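Local coordinates for chitosanase (Gynuella sunshinyii YC6258, PDB 6X2Q), which probably hydrolyses chitosan as a glycoside hydrolase of family 46, and here holds glucosamine units of a chitosan oligosaccharide in its cleft, at residues 39-44 and 51-56; 57-62 and 111-116; 124-129 and 138-143; 165-170 and 181-186. One frame throughout, in Å; residues are numbered along the deposited sequence.

Interaction 1 (39-44 and 51-56); sequences ITAGRA and GDMLEV. With GCS (2-amino-2-deoxy-beta-D-glucopyranose), chain B; GCS (2-amino-2-deoxy-beta-D-glucopyranose), chain C.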
loop_
_atom_site.group_PDB
_atom_site.type_symbol
_atom_site.label_atom_id
_atom_site.label_comp_id
_atom_site.label_asym_id
_atom_site.label_seq_id
_atom_site.Cartn_x
_atom_site.Cartn_y
_atom_site.Cartn_z
ATOM N N ILE A 39 -5.325 6.227 -13.465
ATOM C CA ILE A 39 -4.589 7.207 -12.679
ATOM C C ILE A 39 -4.357 6.639 -11.285
ATOM O O ILE A 39 -5.296 6.146 -10.640
ATOM C CB ILE A 39 -5.351 8.540 -12.607
ATOM C CG1 ILE A 39 -5.726 9.005 -14.013
ATOM C CG2 ILE A 39 -4.522 9.591 -11.861
ATOM C CD1 ILE A 39 -6.204 10.440 -14.095
ATOM N N THR A 40 -3.109 6.708 -10.826
ATOM C CA THR A 40 -2.712 6.336 -9.475
ATOM C C THR A 40 -2.400 7.607 -8.704
ATOM O O THR A 40 -1.616 8.433 -9.179
ATOM C CB THR A 40 -1.481 5.418 -9.497
ATOM O OG1 THR A 40 -1.848 4.151 -10.053
ATOM C CG2 THR A 40 -0.915 5.212 -8.080
ATOM N N ALA A 41 -2.993 7.762 -7.517
ATOM C CA ALA A 41 -2.897 9.037 -6.813
ATOM C C ALA A 41 -2.842 8.845 -5.302
ATOM O O ALA A 41 -3.339 7.850 -4.758
ATOM C CB ALA A 41 -4.077 9.964 -7.165
ATOM N N GLY A 42 -2.238 9.829 -4.632
ATOM C CA GLY A 42 -2.333 9.951 -3.192
ATOM C C GLY A 42 -1.249 9.214 -2.439
ATOM O O GLY A 42 -0.324 8.620 -2.998
ATOM N N ARG A 43 -1.387 9.253 -1.117
ATOM C CA ARG A 43 -0.368 8.695 -0.241
ATOM C C ARG A 43 -0.347 7.178 -0.279
ATOM O O ARG A 43 0.676 6.578 0.058
ATOM C CB ARG A 43 -0.596 9.170 1.192
ATOM C CG ARG A 43 -1.991 8.871 1.701
ATOM C CD ARG A 43 -2.082 9.072 3.212
ATOM N NE ARG A 43 -1.265 8.094 3.914
ATOM C CZ ARG A 43 -1.280 7.914 5.223
ATOM N NH1 ARG A 43 -2.078 8.662 5.977
ATOM N NH2 ARG A 43 -0.492 6.984 5.771
ATOM N N ALA A 44 -1.453 6.545 -0.665
ATOM C CA ALA A 44 -1.510 5.092 -0.760
ATOM C C ALA A 44 -1.701 4.606 -2.191
ATOM O O ALA A 44 -2.009 3.427 -2.399
ATOM C CB ALA A 44 -2.631 4.543 0.120
ATOM N N GLY A 51 -11.416 1.632 -7.582
ATOM C CA GLY A 51 -12.471 2.147 -6.694
ATOM C C GLY A 51 -12.024 2.927 -5.474
ATOM O O GLY A 51 -12.883 3.492 -4.840
ATOM N N ASP A 52 -10.737 2.982 -5.165
ATOM C CA ASP A 52 -10.306 3.678 -3.928
ATOM C C ASP A 52 -10.150 5.165 -4.217
ATOM O O ASP A 52 -10.384 5.941 -3.333
ATOM C CB ASP A 52 -9.183 2.946 -3.180
ATOM C CG ASP A 52 -7.903 2.772 -3.954
ATOM O OD1 ASP A 52 -6.869 2.628 -3.335
ATOM O OD2 ASP A 52 -7.974 2.793 -5.157
ATOM N N MET A 53 -9.853 5.524 -5.459
ATOM C CA MET A 53 -9.804 6.956 -5.827
ATOM C C MET A 53 -11.230 7.516 -5.744
ATOM O O MET A 53 -11.392 8.618 -5.280
ATOM C CB MET A 53 -9.244 7.163 -7.228
ATOM C CG MET A 53 -9.528 8.518 -7.766
ATOM S SD MET A 53 -8.773 8.824 -9.336
ATOM C CE MET A 53 -7.059 8.920 -8.880
ATOM N N LEU A 54 -12.211 6.721 -6.145
ATOM C CA LEU A 54 -13.631 7.108 -6.102
ATOM C C LEU A 54 -14.060 7.335 -4.654
ATOM O O LEU A 54 -14.672 8.326 -4.408
ATOM C CB LEU A 54 -14.485 6.023 -6.753
ATOM C CG LEU A 54 -15.983 6.216 -6.569
ATOM C CD1 LEU A 54 -16.475 7.385 -7.390
ATOM C CD2 LEU A 54 -16.754 4.977 -6.921
ATOM N N GLU A 55 -13.723 6.428 -3.752
ATOM C CA GLU A 55 -14.142 6.594 -2.374
ATOM C C GLU A 55 -13.589 7.884 -1.775
ATOM O O GLU A 55 -14.307 8.594 -1.064
ATOM C CB GLU A 55 -13.726 5.393 -1.545
ATOM C CG GLU A 55 -14.333 5.455 -0.181
ATOM C CD GLU A 55 -13.771 4.425 0.746
ATOM O OE1 GLU A 55 -14.037 4.533 1.959
ATOM O OE2 GLU A 55 -13.065 3.516 0.265
ATOM N N VAL A 56 -12.327 8.213 -2.067
ATOM C CA VAL A 56 -11.740 9.438 -1.532
ATOM C C VAL A 56 -12.545 10.650 -1.995
ATOM O O VAL A 56 -12.964 11.496 -1.187
ATOM C CB VAL A 56 -10.260 9.544 -1.944
ATOM C CG1 VAL A 56 -9.707 10.919 -1.630
ATOM C CG2 VAL A 56 -9.411 8.453 -1.261
HETATM C C1 GCS B . -3.487 -0.850 -5.441
HETATM C C2 GCS B . -4.895 -0.318 -5.264
HETATM C C3 GCS B . -5.729 -1.361 -4.577
HETATM C C4 GCS B . -5.780 -2.655 -5.373
HETATM C C5 GCS B . -4.339 -2.905 -5.831
HETATM C C6 GCS B . -4.118 -4.063 -6.765
HETATM N N2 GCS B . -4.972 0.934 -4.604
HETATM O O1 GCS B . -2.538 -0.007 -6.090
HETATM O O3 GCS B . -6.989 -0.830 -4.476
HETATM O O4 GCS B . -6.545 -3.421 -4.925
HETATM O O5 GCS B . -3.725 -1.787 -6.417
HETATM O O6 GCS B . -5.118 -4.194 -7.719
HETATM C C1 GCS C . 0.510 1.124 -8.029
HETATM C C2 GCS C . 0.683 -0.488 -8.170
HETATM C C3 GCS C . -0.574 -0.980 -7.295
HETATM C C4 GCS C . -0.897 -0.222 -5.961
HETATM C C5 GCS C . -0.629 1.264 -5.671
HETATM C C6 GCS C . -0.274 1.332 -4.456
HETATM N N2 GCS C . 0.688 -0.952 -9.438
HETATM O O1 GCS C . 1.664 1.554 -8.629
HETATM O O3 GCS C . -0.079 -2.247 -6.814
HETATM O O5 GCS C . 0.344 1.603 -6.742
HETATM O O6 GCS C . 0.505 2.515 -4.209
#
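Strand and helix lie side by side where Ala41 faces Met53, their CA atoms 7.3 Å apart. Strand 39-41 is the middle strand of a three-stranded antiparallel sheet, and helix 52-63 begins soon after the third strand. This sheet-to-helix step is part of the sugar-binding cleft of a family 46 enzyme of the lysozyme clan. Gly51, with its positive phi, occupies the N-cap position, and its O receives Glu55 N in the first helical turn.

Met53 makes the apolar contact almost alone. Its CG stands anti to the backbone N (chi1 164°), and a bend at chi3 brings the methyl end against the strand. There CE lies 3.6 Å from Ala41 CB and 4.0 Å from Ile39 CG2. A long unbranched thioether suits this span, while the small Ala41 lets the methyl group come close. Leu76 and Leu93 also pack on Met53, so the contact belongs to the buried core.

One residue earlier, Asp52 faces the sugar. With CG between the backbone N and carbonyl carbon (chi1 61°), its carboxylate turns to the cleft. OD1 accepts a bond from N2 of the chain B glucosamine at 2.8 Å and another from Tyr118 OH. OD2 is hydrogen-bonded to Thr47 N and Thr50 OG1, which together fix the rotation of the carboxylate. An acid suits this place because the amine can carry a positive charge, and probably does in mildly acidic conditions. In the loop after the strand the grip is lighter: O6 of the chain C glucosamine makes a weak hydrogen bond to Ala44 O, 3.2 Å long.

Interaction 2 (57-62 and 111-116); sequences IQRYSR and DDVVDE
The flat guanidinium of Arg59 sits obliquely among Asp112 CB, Val113 CG2 and Glu116 OE2, and its plane stands 64° from that of the Glu116 carboxylate. NH1 lies 3.9 Å from Val113 CG2 and 4.1 Å from Glu116 OE2. NH2 lies 4.6 Å from Asp112 OD2, an oxygen well out of the guanidinium plane, so charge alone relates them.

Beneath these polar ends the methylene part of Arg59 slides past Val113 in the opposite direction, with CD 4.0 Å from Val113 CG2. The chain starts with CG anti to the carbonyl carbon and bends at chi3 (69°), which turns the guanidinium toward the other helix. An arginine fits such a border because its carbons can cover a valine while its charge stays near acids. Val113 itself is buried, packing on Val56 and Phe46.

The contact joins helix 52-63, which follows the three-stranded sheet, to the long helix 104-129 of this lysozyme-clan fold. Their local axes come within 11.2 Å, with 132° between their N-to-C directions, a gap Arg59 bridges. Asp112 has a firmer partner in Gln108, which bonds OD1, and Arg59 forms a further long, weak ion pair with Glu55. Glu55 and Glu116 bring carboxylate oxygens very close, consistent with a shared proton, with Arg59 perhaps offsetting the remaining charge. With no direct salt bridge, the attraction is likely to be diffuse and to tolerate movement of the guanidinium.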
loop_
_atom_site.group_PDB
_atom_site.type_symbol
_atom_site.label_atom_id
_atom_site.label_comp_id
_atom_site.label_asym_id
_atom_site.label_seq_id
_atom_site.Cartn_x
_atom_site.Cartn_y
_atom_site.Cartn_z
ATOM N N ILE A 57 -12.800 10.737 -3.303
ATOM C CA ILE A 57 -13.481 11.909 -3.835
ATOM C C ILE A 57 -14.923 11.940 -3.361
ATOM O O ILE A 57 -15.433 12.999 -2.988
ATOM C CB ILE A 57 -13.342 11.951 -5.370
ATOM C CG1 ILE A 57 -11.870 12.198 -5.719
ATOM C CG2 ILE A 57 -14.240 13.046 -6.018
ATOM C CD1 ILE A 57 -11.507 11.968 -7.180
ATOM N N GLN A 58 -15.585 10.778 -3.293
ATOM C CA GLN A 58 -16.954 10.754 -2.779
ATOM C C GLN A 58 -17.011 11.235 -1.334
ATOM O O GLN A 58 -17.836 12.089 -0.983
ATOM C CB GLN A 58 -17.560 9.357 -2.905
ATOM C CG GLN A 58 -18.138 9.105 -4.283
ATOM C CD GLN A 58 -18.742 7.720 -4.452
ATOM O OE1 GLN A 58 -18.393 6.772 -3.736
ATOM N NE2 GLN A 58 -19.647 7.592 -5.426
ATOM N N ARG A 59 -16.142 10.703 -0.474
ATOM C CA ARG A 59 -16.177 11.151 0.911
ATOM C C ARG A 59 -15.862 12.636 1.004
ATOM O O ARG A 59 -16.488 13.361 1.779
ATOM C CB ARG A 59 -15.216 10.327 1.757
ATOM C CG ARG A 59 -15.596 8.872 1.736
ATOM C CD ARG A 59 -14.723 8.047 2.631
ATOM N NE ARG A 59 -14.973 8.358 4.024
ATOM C CZ ARG A 59 -14.451 7.672 5.030
ATOM N NH1 ARG A 59 -13.666 6.638 4.777
ATOM N NH2 ARG A 59 -14.717 8.018 6.282
ATOM N N TYR A 60 -14.911 13.109 0.201
ATOM C CA TYR A 60 -14.574 14.519 0.233
ATOM C C TYR A 60 -15.751 15.366 -0.231
ATOM O O TYR A 60 -15.996 16.452 0.308
ATOM C CB TYR A 60 -13.350 14.769 -0.633
ATOM C CG TYR A 60 -12.857 16.198 -0.645
ATOM C CD1 TYR A 60 -12.440 16.824 0.530
ATOM C CD2 TYR A 60 -12.789 16.918 -1.837
ATOM C CE1 TYR A 60 -11.971 18.137 0.517
ATOM C CE2 TYR A 60 -12.325 18.230 -1.862
ATOM C CZ TYR A 60 -11.928 18.841 -0.685
ATOM O OH TYR A 60 -11.461 20.143 -0.710
ATOM N N SER A 61 -16.510 14.862 -1.204
ATOM C CA SER A 61 -17.613 15.622 -1.769
ATOM C C SER A 61 -18.784 15.694 -0.806
ATOM O O SER A 61 -19.587 16.633 -0.876
ATOM C CB SER A 61 -18.036 14.999 -3.088
ATOM O OG SER A 61 -17.030 15.250 -4.063
ATOM N N ARG A 62 -18.892 14.730 0.107
ATOM C CA ARG A 62 -19.892 14.860 1.153
ATOM C C ARG A 62 -19.496 15.933 2.168
ATOM O O ARG A 62 -20.368 16.601 2.729
ATOM C CB ARG A 62 -20.135 13.499 1.810
ATOM C CG ARG A 62 -21.304 13.492 2.761
ATOM C CD ARG A 62 -22.630 13.228 2.044
ATOM N NE ARG A 62 -23.766 13.316 2.963
ATOM C CZ ARG A 62 -24.276 14.455 3.430
ATOM N NH1 ARG A 62 -25.309 14.414 4.270
ATOM N NH2 ARG A 62 -23.757 15.628 3.061
ATOM N N ASP A 111 -6.215 9.990 4.686
ATOM C CA ASP A 111 -5.788 9.252 5.877
ATOM C C ASP A 111 -6.888 8.309 6.335
ATOM O O ASP A 111 -6.620 7.156 6.699
ATOM C CB ASP A 111 -5.422 10.206 7.026
ATOM C CG ASP A 111 -4.214 11.088 6.718
ATOM O OD1 ASP A 111 -3.407 10.729 5.836
ATOM O OD2 ASP A 111 -4.076 12.168 7.347
ATOM N N ASP A 112 -8.132 8.788 6.338
ATOM C CA ASP A 112 -9.236 7.955 6.798
ATOM C C ASP A 112 -9.410 6.746 5.891
ATOM O O ASP A 112 -9.593 5.622 6.368
ATOM C CB ASP A 112 -10.537 8.768 6.859
ATOM C CG ASP A 112 -10.509 9.888 7.921
ATOM O OD1 ASP A 112 -9.621 9.885 8.807
ATOM O OD2 ASP A 112 -11.405 10.772 7.866
ATOM N N VAL A 113 -9.361 6.958 4.578
ATOM C CA VAL A 113 -9.505 5.835 3.656
ATOM C C VAL A 113 -8.362 4.845 3.829
ATOM O O VAL A 113 -8.592 3.630 3.899
ATOM C CB VAL A 113 -9.608 6.339 2.210
ATOM C CG1 VAL A 113 -9.587 5.175 1.267
ATOM C CG2 VAL A 113 -10.873 7.157 2.038
ATOM N N VAL A 114 -7.123 5.343 3.914
ATOM C CA VAL A 114 -5.997 4.460 4.188
ATOM C C VAL A 114 -6.269 3.630 5.429
ATOM O O VAL A 114 -6.123 2.402 5.418
ATOM C CB VAL A 114 -4.696 5.260 4.344
ATOM C CG1 VAL A 114 -3.591 4.343 4.858
ATOM C CG2 VAL A 114 -4.281 5.856 3.011
ATOM N N ASP A 115 -6.708 4.290 6.511
ATOM C CA ASP A 115 -6.996 3.564 7.742
ATOM C C ASP A 115 -8.101 2.533 7.537
ATOM O O ASP A 115 -7.987 1.390 8.006
ATOM C CB ASP A 115 -7.385 4.537 8.860
ATOM C CG ASP A 115 -7.287 3.894 10.237
ATOM O OD1 ASP A 115 -6.147 3.601 10.682
ATOM O OD2 ASP A 115 -8.350 3.644 10.849
ATOM N N GLU A 116 -9.180 2.917 6.839
ATOM C CA GLU A 116 -10.304 2.004 6.645
ATOM C C GLU A 116 -9.961 0.865 5.685
ATOM O O GLU A 116 -10.329 -0.289 5.933
ATOM C CB GLU A 116 -11.531 2.769 6.135
ATOM C CG GLU A 116 -12.811 1.916 6.088
ATOM C CD GLU A 116 -13.732 2.187 4.873
ATOM O OE1 GLU A 116 -14.953 1.925 4.994
ATOM O OE2 GLU A 116 -13.246 2.627 3.801
#

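Interaction 3 (124-129 and 138-143); sequences ERAAEL and LALYDA
Leu140, which meets Leu129 and Ala126 across the contact, lies within the helical turn closed by Asp142 N to Leu138 O, at 2.8 Å the shortest backbone hydrogen bond inside the two segments. The contact itself is apolar. It joins the end of helix 104-129 to helix 134-147, the next helix of this lysozyme-clan fold, across a short connection. The same helix turn sends Asp142 the other way, into salt bridges with Arg188 and Arg210, so charged and apolar groups occupy different sides of helix 134-147.

Leu140 supplies most of the contact. Its chi1 of -64° sets CG anti to the carbonyl carbon, and an extended chi2 (167°) carries CD1 on to the neighbouring helix. That methyl rests 3.7 Å from Ala126 CB, and the small alanine lets it approach the helix backbone as well, with Ala126 CA only slightly farther at 3.8 Å. Leu156 and Ile160 of helix 156-167 also touch Leu140, while Leu129 touches Ile160 and Trp180. Branched leucines suit this junction of several helices, since each has two methyl groups to offer to different neighbours. The two leucines reach toward each other tip to tip, CD1 of Leu129 lying 4.1 Å from CD1 of Leu140.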
loop_
_atom_site.group_PDB
_atom_site.type_symbol
_atom_site.label_atom_id
_atom_site.label_comp_id
_atom_site.label_asym_id
_atom_site.label_seq_id
_atom_site.Cartn_x
_atom_site.Cartn_y
_atom_site.Cartn_z
ATOM N N GLU A 124 -5.989 -6.383 11.396
ATOM C CA GLU A 124 -6.945 -7.477 11.675
ATOM C C GLU A 124 -6.359 -8.770 11.104
ATOM O O GLU A 124 -6.486 -9.777 11.747
ATOM C CB GLU A 124 -8.328 -7.198 11.100
ATOM N N ARG A 125 -5.724 -8.714 9.938
ATOM C CA ARG A 125 -5.082 -9.933 9.455
ATOM C C ARG A 125 -3.993 -10.378 10.420
ATOM O O ARG A 125 -3.917 -11.554 10.785
ATOM C CB ARG A 125 -4.504 -9.733 8.061
ATOM C CG ARG A 125 -5.530 -9.416 7.004
ATOM C CD ARG A 125 -6.334 -10.630 6.632
ATOM N NE ARG A 125 -7.376 -10.283 5.671
ATOM C CZ ARG A 125 -8.102 -11.165 4.993
ATOM N NH1 ARG A 125 -7.907 -12.472 5.145
ATOM N NH2 ARG A 125 -9.028 -10.727 4.159
ATOM N N ALA A 126 -3.145 -9.441 10.852
ATOM C CA ALA A 126 -2.072 -9.788 11.772
ATOM C C ALA A 126 -2.624 -10.455 13.024
ATOM O O ALA A 126 -2.097 -11.479 13.471
ATOM C CB ALA A 126 -1.264 -8.537 12.128
ATOM N N ALA A 127 -3.717 -9.910 13.577
ATOM C CA ALA A 127 -4.291 -10.471 14.801
ATOM C C ALA A 127 -4.819 -11.883 14.572
ATOM O O ALA A 127 -4.620 -12.767 15.415
ATOM C CB ALA A 127 -5.403 -9.566 15.331
ATOM N N GLU A 128 -5.495 -12.113 13.441
ATOM C CA GLU A 128 -5.939 -13.463 13.101
ATOM C C GLU A 128 -4.764 -14.422 12.984
ATOM O O GLU A 128 -4.866 -15.591 13.379
ATOM C CB GLU A 128 -6.728 -13.442 11.800
ATOM C CG GLU A 128 -8.141 -12.934 11.973
ATOM C CD GLU A 128 -8.718 -12.381 10.689
ATOM O OE1 GLU A 128 -9.284 -11.260 10.729
ATOM O OE2 GLU A 128 -8.601 -13.064 9.647
ATOM N N LEU A 129 -3.636 -13.947 12.444
ATOM C CA LEU A 129 -2.444 -14.779 12.338
ATOM C C LEU A 129 -1.764 -14.994 13.683
ATOM O O LEU A 129 -0.919 -15.892 13.803
ATOM C CB LEU A 129 -1.437 -14.153 11.375
ATOM C CG LEU A 129 -1.774 -14.166 9.882
ATOM C CD1 LEU A 129 -0.873 -13.179 9.152
ATOM C CD2 LEU A 129 -1.607 -15.563 9.337
ATOM N N LEU A 138 4.384 -4.394 9.599
ATOM C CA LEU A 138 4.799 -3.524 8.518
ATOM C C LEU A 138 4.714 -4.261 7.184
ATOM O O LEU A 138 4.152 -3.742 6.212
ATOM C CB LEU A 138 6.217 -3.027 8.801
ATOM C CG LEU A 138 6.883 -2.263 7.659
ATOM C CD1 LEU A 138 6.124 -0.974 7.366
ATOM C CD2 LEU A 138 8.324 -1.970 8.014
ATOM N N ALA A 139 5.199 -5.503 7.149
ATOM C CA ALA A 139 5.177 -6.282 5.916
ATOM C C ALA A 139 3.754 -6.532 5.449
ATOM O O ALA A 139 3.472 -6.471 4.247
ATOM C CB ALA A 139 5.905 -7.609 6.120
ATOM N N LEU A 140 2.839 -6.820 6.379
ATOM C CA LEU A 140 1.451 -6.998 5.959
ATOM C C LEU A 140 0.842 -5.691 5.484
ATOM O O LEU A 140 0.008 -5.687 4.569
ATOM C CB LEU A 140 0.615 -7.572 7.100
ATOM C CG LEU A 140 1.030 -8.971 7.539
ATOM C CD1 LEU A 140 0.351 -9.323 8.874
ATOM C CD2 LEU A 140 0.712 -9.996 6.477
ATOM N N TYR A 141 1.246 -4.578 6.088
ATOM C CA TYR A 141 0.640 -3.297 5.745
ATOM C C TYR A 141 1.129 -2.817 4.383
ATOM O O TYR A 141 0.338 -2.348 3.551
ATOM C CB TYR A 141 0.965 -2.292 6.835
ATOM C CG TYR A 141 0.476 -0.885 6.608
ATOM C CD1 TYR A 141 -0.786 -0.625 6.091
ATOM C CD2 TYR A 141 1.282 0.191 6.953
ATOM C CE1 TYR A 141 -1.220 0.682 5.915
ATOM C CE2 TYR A 141 0.871 1.478 6.787
ATOM C CZ TYR A 141 -0.377 1.728 6.266
ATOM O OH TYR A 141 -0.756 3.038 6.107
ATOM N N ASP A 142 2.435 -2.946 4.140
ATOM C CA ASP A 142 2.984 -2.622 2.835
ATOM C C ASP A 142 2.386 -3.509 1.757
ATOM O O ASP A 142 2.052 -3.029 0.672
ATOM C CB ASP A 142 4.503 -2.763 2.860
ATOM C CG ASP A 142 5.145 -2.320 1.559
ATOM O OD1 ASP A 142 5.015 -1.117 1.243
ATOM O OD2 ASP A 142 5.770 -3.158 0.853
ATOM N N ALA A 143 2.233 -4.810 2.039
ATOM C CA ALA A 143 1.654 -5.706 1.042
ATOM C C ALA A 143 0.188 -5.375 0.772
ATOM O O ALA A 143 -0.271 -5.440 -0.378
ATOM C CB ALA A 143 1.813 -7.171 1.479
#

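Interaction 4 (165-170 and 181-186); sequences AKVNGI and LKTFLK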
loop_
_atom_site.group_PDB
_atom_site.type_symbol
_atom_site.label_atom_id
_atom_site.label_comp_id
_atom_site.label_asym_id
_atom_site.label_seq_id
_atom_site.Cartn_x
_atom_site.Cartn_y
_atom_site.Cartn_z
ATOM N N ALA A 165 -0.092 -22.368 4.140
ATOM C CA ALA A 165 0.027 -23.704 3.565
ATOM C C ALA A 165 1.474 -24.191 3.574
ATOM O O ALA A 165 1.748 -25.340 3.936
ATOM C CB ALA A 165 -0.534 -23.704 2.139
ATOM N N LYS A 166 2.415 -23.319 3.205
ATOM C CA LYS A 166 3.808 -23.723 3.025
ATOM C C LYS A 166 4.473 -24.099 4.347
ATOM O O LYS A 166 5.230 -25.074 4.406
ATOM C CB LYS A 166 4.580 -22.595 2.331
ATOM C CG LYS A 166 6.071 -22.848 2.139
ATOM C CD LYS A 166 6.319 -23.814 0.994
ATOM C CE LYS A 166 7.542 -24.678 1.239
ATOM N NZ LYS A 166 8.693 -24.309 0.365
ATOM N N VAL A 167 4.230 -23.331 5.412
ATOM C CA VAL A 167 4.904 -23.563 6.688
ATOM C C VAL A 167 4.055 -24.396 7.638
ATOM O O VAL A 167 4.451 -24.601 8.790
ATOM C CB VAL A 167 5.333 -22.254 7.377
ATOM C CG1 VAL A 167 6.363 -21.504 6.540
ATOM C CG2 VAL A 167 4.125 -21.390 7.682
ATOM N N ASN A 168 2.889 -24.856 7.195
ATOM C CA ASN A 168 2.037 -25.724 7.995
ATOM C C ASN A 168 1.460 -25.002 9.223
ATOM O O ASN A 168 1.401 -25.576 10.320
ATOM C CB ASN A 168 2.801 -26.987 8.402
ATOM C CG ASN A 168 1.908 -28.195 8.503
ATOM O OD1 ASN A 168 0.994 -28.368 7.691
ATOM N ND2 ASN A 168 2.170 -29.055 9.490
ATOM N N GLY A 169 1.036 -23.734 9.050
ATOM C CA GLY A 169 0.246 -23.091 10.076
ATOM C C GLY A 169 0.634 -21.624 10.264
ATOM O O GLY A 169 1.388 -21.033 9.483
ATOM N N ILE A 170 0.097 -21.037 11.327
ATOM C CA ILE A 170 0.212 -19.608 11.609
ATOM C C ILE A 170 0.974 -19.459 12.918
ATOM O O ILE A 170 1.144 -20.434 13.675
ATOM C CB ILE A 170 -1.174 -18.922 11.668
ATOM C CG1 ILE A 170 -1.970 -19.407 12.885
ATOM C CG2 ILE A 170 -1.915 -19.148 10.377
ATOM C CD1 ILE A 170 -3.308 -18.705 13.080
ATOM N N LEU A 181 7.182 -15.269 8.447
ATOM C CA LEU A 181 7.438 -13.993 7.793
ATOM C C LEU A 181 8.413 -14.153 6.632
ATOM O O LEU A 181 8.236 -13.528 5.584
ATOM C CB LEU A 181 7.965 -12.965 8.811
ATOM C CG LEU A 181 8.278 -11.546 8.290
ATOM C CD1 LEU A 181 7.096 -10.967 7.520
ATOM C CD2 LEU A 181 8.737 -10.583 9.385
ATOM N N LYS A 182 9.451 -14.973 6.798
ATOM C CA LYS A 182 10.414 -15.144 5.713
ATOM C C LYS A 182 9.754 -15.793 4.499
ATOM O O LYS A 182 9.978 -15.379 3.350
ATOM C CB LYS A 182 11.599 -15.972 6.196
ATOM C CG LYS A 182 12.859 -15.797 5.362
ATOM C CD LYS A 182 13.662 -17.070 5.327
ATOM C CE LYS A 182 15.109 -16.853 5.788
ATOM N NZ LYS A 182 15.975 -18.022 5.400
ATOM N N THR A 183 8.912 -16.792 4.748
ATOM C CA THR A 183 8.149 -17.420 3.683
ATOM C C THR A 183 7.231 -16.409 2.994
ATOM O O THR A 183 7.133 -16.383 1.757
ATOM C CB THR A 183 7.350 -18.582 4.273
ATOM O OG1 THR A 183 8.247 -19.480 4.943
ATOM C CG2 THR A 183 6.614 -19.331 3.199
ATOM N N PHE A 184 6.560 -15.556 3.777
ATOM C CA PHE A 184 5.666 -14.556 3.189
ATOM C C PHE A 184 6.434 -13.610 2.276
ATOM O O PHE A 184 5.975 -13.276 1.186
ATOM C CB PHE A 184 4.948 -13.763 4.290
ATOM C CG PHE A 184 4.075 -12.634 3.756
ATOM C CD1 PHE A 184 2.782 -12.887 3.302
ATOM C CD2 PHE A 184 4.560 -11.331 3.688
ATOM C CE1 PHE A 184 1.987 -11.861 2.819
ATOM C CE2 PHE A 184 3.768 -10.304 3.210
ATOM C CZ PHE A 184 2.483 -10.566 2.770
ATOM N N LEU A 185 7.603 -13.145 2.718
ATOM C CA LEU A 185 8.376 -12.222 1.899
ATOM C C LEU A 185 8.831 -12.882 0.597
ATOM O O LEU A 185 8.802 -12.248 -0.465
ATOM C CB LEU A 185 9.570 -11.691 2.695
ATOM C CG LEU A 185 9.222 -10.887 3.958
ATOM C CD1 LEU A 185 10.499 -10.490 4.724
ATOM C CD2 LEU A 185 8.358 -9.666 3.611
ATOM N N LYS A 186 9.223 -14.165 0.650
ATOM C CA LYS A 186 9.668 -14.852 -0.559
ATOM C C LYS A 186 8.507 -15.078 -1.514
ATOM O O LYS A 186 8.653 -14.921 -2.733
ATOM C CB LYS A 186 10.334 -16.185 -0.202
ATOM C CG LYS A 186 11.680 -16.003 0.489
ATOM C CD LYS A 186 12.488 -17.291 0.541
ATOM C CE LYS A 186 11.826 -18.307 1.437
ATOM N NZ LYS A 186 11.769 -19.623 0.728
#
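Val167 and Thr183 form the tight half of this contact: they point at each other tip to tip, with Val167 CG1 just 3.2 Å from Thr183 OG1 and 3.8 Å from its CB. The hydroxyl meets a methyl there, but its polar need is answered within its own helix by Arg179 O. The torsion explains this, since chi1 of -56° keeps OG1 beside the backbone N, where it can reach back one turn. Threonine therefore suits the place: its hydroxyl binds its own helix, while the same oxygen and the CG2 methyl pack on the neighbour. Buried Val167 also packs on Trp180.

The other branch of Thr183 serves the looser side. CG2 lies 3.7 Å from CG of Lys166, whose chain crosses it at about a right angle. Lys166 is exposed and bent along its length, giving only its inner methylenes to the contact. Its NZ comes to 5.6 Å from Lys186 NZ, a pair of like charges that probably favours keeping both ammonium groups in solvent.

Just beyond, Asn168 takes positive phi (67°) and Gly169 follows with backbone angles suited to glycine. Together they end helix 156-167 in a Schellman motif, from which the chain turns toward helix 177-193.

Interactions 1 and 3 are buried, whereas interactions 2 and 4 lie partly at the surface, and the chemistry follows: methyl groups in the first pair, the methylenes of a charged side chain beside a valine or threonine in the second, with a close valine-threonine contact on the buried side of interaction 4. Interactions 1 and 2 share helix 52-63 and touch directly, Arg43 NH1 and Asp111 OD1 forming a salt bridge between them. Helix 104-129 then carries interaction 2 to interaction 3, their centres about 22 Å apart. Interactions 3 and 4 adjoin through Ala143 and Phe184, on the opposite side of the chain's centre from interaction 1. Of the four, interaction 1 alone contains residues hydrogen-bonded to the sugar.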